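Local coordinates for protein probable acetyltransferase (Thermus thermophilus, PDB 3EXN) that probably transfers acyl groups, most likely acetyl from bound acetyl coenzyme A to an acceptor, as a member of the GNAT acetyltransferase family, at residues L10-L14 against Q108-F113. Numbering follows the deposited sequence. Where two conformers were deposited one is given.
Sequences LTLDL and QALERF
Leu12 touches Gln108 with its CB and Ala109 with its CD2, and following the side chain outward takes the two in turn. Its CB packs against the Gln108 amide, with CB 3.7 Å from Gln108 CD. CG stands anti to the backbone N (chi1 -168°), which carries the tip atom CD2 past that amide to within 3.7 Å of Ala109 CB. Beyond the helix, Leu12 also touches Leu69 and Val74, so it is buried between helix and sheet. Gln108 reaches back along an extended chain, and its amide carbon CD comes 3.7 Å from Leu12 N, placing the polar group against the backbone at Leu12. An alanine in place of Gln108 would probably leave Leu12 N without this amide beside it and open a gap next to Leu12 CB. One turn on, Arg112 was modelled in two conformers; in one of them its CD passes Leu12 O at 3.4 Å and Thr11 CG2 rests over a guanidinium face, 3.6 Å from Arg112 NH2, the two side chains crossing at about a right angle, contacts that are therefore tentative. Packing is looser at the other end, where Leu14 CD2 lies 4.2 Å from Phe113 CB, and Phe113 continues onto Leu77 and Ala79. The geometry thus joins the edge strand 13-16 and its lead-in to helix 105-115, which packs on one face of the sheet, over strands 62-69, 72-81 and 89-96. Gly102, Gly104, Gly106 and Arg107, in the loop and first turn of this helix, bind acetyl-CoA, an arrangement characteristic of the GNAT fold with its Q/R-x-x-G-x-G/A pyrophosphate-binding motif.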
ATOM      1  N   LEU A  10     -14.107 -13.081   5.036  1.00  9.64           N
ATOM      2  CA  LEU A  10     -13.046 -13.582   4.156  1.00  8.30           C
ATOM      3  C   LEU A  10     -12.698 -12.600   3.052  1.00  7.73           C
ATOM      4  O   LEU A  10     -11.516 -12.494   2.705  1.00  6.06           O
ATOM      5  CB  LEU A  10     -13.455 -14.922   3.509  1.00  8.35           C
ATOM      6  CG  LEU A  10     -13.790 -16.064   4.471  1.00  8.02           C
ATOM      7  CD1 LEU A  10     -14.394 -17.278   3.654  1.00  8.08           C
ATOM      8  CD2 LEU A  10     -12.568 -16.435   5.232  1.00 11.28           C
ATOM      9  N   THR A  11     -13.701 -11.903   2.495  1.00  7.01           N
ATOM     10  CA  THR A  11     -13.531 -11.072   1.302  1.00  6.37           C
ATOM     11  C   THR A  11     -13.163  -9.663   1.764  1.00  6.78           C
ATOM     12  O   THR A  11     -13.839  -9.081   2.594  1.00  4.72           O
ATOM     13  CB  THR A  11     -14.831 -11.012   0.439  1.00  6.71           C
ATOM     14  OG1 THR A  11     -15.167 -12.352  -0.023  1.00  8.96           O
ATOM     15  CG2 THR A  11     -14.623 -10.121  -0.786  1.00  7.95           C
ATOM     16  N   LEU A  12     -12.091  -9.129   1.197  1.00  7.10           N
ATOM     17  CA  LEU A  12     -11.524  -7.863   1.624  1.00  8.10           C
ATOM     18  C   LEU A  12     -12.063  -6.848   0.649  1.00  8.08           C
ATOM     19  O   LEU A  12     -11.879  -7.027  -0.561  1.00 11.10           O
ATOM     20  CB  LEU A  12      -9.975  -7.964   1.542  1.00  7.60           C
ATOM     21  CG  LEU A  12      -9.090  -6.927   2.170  1.00  5.99           C
ATOM     22  CD1 LEU A  12      -9.162  -6.926   3.715  1.00  4.24           C
ATOM     23  CD2 LEU A  12      -7.697  -7.150   1.614  1.00  3.92           C
ATOM     24  N   ASP A  13     -12.679  -5.788   1.161  1.00  8.34           N
ATOM     25  CA  ASP A  13     -13.174  -4.677   0.333  1.00  8.29           C
ATOM     26  C   ASP A  13     -12.195  -3.504   0.217  1.00  6.95           C
ATOM     27  O   ASP A  13     -11.591  -3.070   1.209  1.00  7.09           O
ATOM     28  CB  ASP A  13     -14.485  -4.173   0.865  1.00  8.69           C
ATOM     29  CG  ASP A  13     -15.567  -5.262   0.872  1.00 10.57           C
ATOM     30  OD1 ASP A  13     -15.579  -6.107  -0.064  1.00 12.86           O
ATOM     31  OD2 ASP A  13     -16.394  -5.263   1.806  1.00 13.88           O
ATOM     32  N   LEU A  14     -12.079  -2.975  -0.993  1.00  6.06           N
ATOM     33  CA  LEU A  14     -11.145  -1.881  -1.253  1.00  5.92           C
ATOM     34  C   LEU A  14     -12.011  -0.632  -1.419  1.00  5.85           C
ATOM     35  O   LEU A  14     -12.643  -0.479  -2.472  1.00  6.08           O
ATOM     36  CB  LEU A  14     -10.348  -2.183  -2.537  1.00  4.68           C
ATOM     37  CG  LEU A  14      -9.052  -2.998  -2.402  1.00  5.45           C
ATOM     38  CD1 LEU A  14      -9.264  -4.399  -1.805  1.00  3.52           C
ATOM     39  CD2 LEU A  14      -8.394  -3.114  -3.721  1.00  7.47           C
ATOM     40  N   GLN A 108      -4.396 -10.933  -1.120  1.00  6.02           N
ATOM     41  CA  GLN A 108      -5.751 -10.708  -1.625  1.00  6.64           C
ATOM     42  C   GLN A 108      -5.891  -9.249  -2.114  1.00  5.62           C
ATOM     43  O   GLN A 108      -6.497  -9.014  -3.180  1.00  4.31           O
ATOM     44  CB  GLN A 108      -6.808 -11.005  -0.558  1.00  5.58           C
ATOM     45  CG  GLN A 108      -8.238 -11.024  -1.157  1.00  7.13           C
ATOM     46  CD  GLN A 108      -9.343 -11.214  -0.141  1.00  7.78           C
ATOM     47  OE1 GLN A 108      -9.154 -11.789   0.957  1.00  7.48           O
ATOM     48  NE2 GLN A 108     -10.494 -10.717  -0.490  1.00  3.81           N
ATOM     49  N   ALA A 109      -5.330  -8.304  -1.338  1.00  4.70           N
ATOM     50  CA  ALA A 109      -5.456  -6.855  -1.642  1.00  5.38           C
ATOM     51  C   ALA A 109      -4.734  -6.560  -2.970  1.00  6.01           C
ATOM     52  O   ALA A 109      -5.232  -5.830  -3.839  1.00  6.26           O
ATOM     53  CB  ALA A 109      -4.885  -5.991  -0.512  1.00  5.71           C
ATOM     54  N   LEU A 110      -3.568  -7.172  -3.124  1.00  7.39           N
ATOM     55  CA  LEU A 110      -2.767  -6.976  -4.320  1.00  8.91           C
ATOM     56  C   LEU A 110      -3.459  -7.545  -5.563  1.00  9.73           C
ATOM     57  O   LEU A 110      -3.475  -6.896  -6.655  1.00 11.02           O
ATOM     58  CB  LEU A 110      -1.416  -7.653  -4.134  1.00 10.04           C
ATOM     59  CG  LEU A 110      -0.271  -7.274  -5.024  1.00 12.16           C
ATOM     60  CD1 LEU A 110      -0.088  -5.744  -5.044  1.00 12.90           C
ATOM     61  CD2 LEU A 110       0.972  -8.006  -4.467  1.00 13.74           C
ATOM     62  N   GLU A 111      -4.059  -8.723  -5.410  1.00  8.09           N
ATOM     63  CA  GLU A 111      -4.691  -9.376  -6.558  1.00 10.05           C
ATOM     64  C   GLU A 111      -5.989  -8.631  -6.911  1.00  8.49           C
ATOM     65  O   GLU A 111      -6.293  -8.460  -8.095  1.00  7.31           O
ATOM     66  CB  GLU A 111      -4.875 -10.898  -6.332  1.00 10.38           C
ATOM     67  CG  GLU A 111      -3.509 -11.723  -6.190  1.00 14.68           C
ATOM     68  CD  GLU A 111      -2.331 -11.245  -7.137  1.00 19.62           C
ATOM     69  OE1 GLU A 111      -2.583 -10.841  -8.292  1.00 25.59           O
ATOM     70  OE2 GLU A 111      -1.135 -11.281  -6.730  1.00 25.50           O
ATOM     71  N   ARG A 112      -6.730  -8.170  -5.905  1.00  7.97           N
ATOM     72  CA  ARG A 112      -7.953  -7.409  -6.194  0.60  8.48           C
ATOM     73  C   ARG A 112      -7.617  -6.077  -6.882  1.00  8.56           C
ATOM     74  O   ARG A 112      -8.365  -5.635  -7.802  1.00  8.12           O
ATOM     75  CB  ARG A 112      -8.796  -7.168  -4.956  0.60  8.70           C
ATOM     76  CG  ARG A 112      -9.491  -8.433  -4.492  0.60  8.81           C
ATOM     77  CD  ARG A 112     -10.612  -8.188  -3.546  0.60  8.51           C
ATOM     78  NE  ARG A 112     -11.008  -9.452  -2.950  0.60  9.99           N
ATOM     79  CZ  ARG A 112     -11.770 -10.369  -3.549  0.60  9.63           C
ATOM     80  NH1 ARG A 112     -12.273 -10.154  -4.771  0.60 10.55           N
ATOM     81  NH2 ARG A 112     -12.052 -11.502  -2.919  0.60  9.05           N
ATOM     82  N   PHE A 113      -6.507  -5.454  -6.475  1.00  7.62           N
ATOM     83  CA  PHE A 113      -6.107  -4.160  -7.068  1.00  8.38           C
ATOM     84  C   PHE A 113      -5.622  -4.400  -8.506  1.00  8.28           C
ATOM     85  O   PHE A 113      -6.061  -3.722  -9.439  1.00  8.71           O
ATOM     86  CB  PHE A 113      -5.054  -3.486  -6.191  1.00  7.53           C
ATOM     87  CG  PHE A 113      -4.423  -2.277  -6.828  1.00  8.84           C
ATOM     88  CD1 PHE A 113      -5.205  -1.167  -7.155  1.00  8.32           C
ATOM     89  CD2 PHE A 113      -3.079  -2.275  -7.161  1.00 10.15           C
ATOM     90  CE1 PHE A 113      -4.645  -0.050  -7.797  1.00  8.29           C
ATOM     91  CE2 PHE A 113      -2.491  -1.133  -7.808  1.00  7.25           C
ATOM     92  CZ  PHE A 113      -3.250  -0.059  -8.108  1.00  5.75           C
TER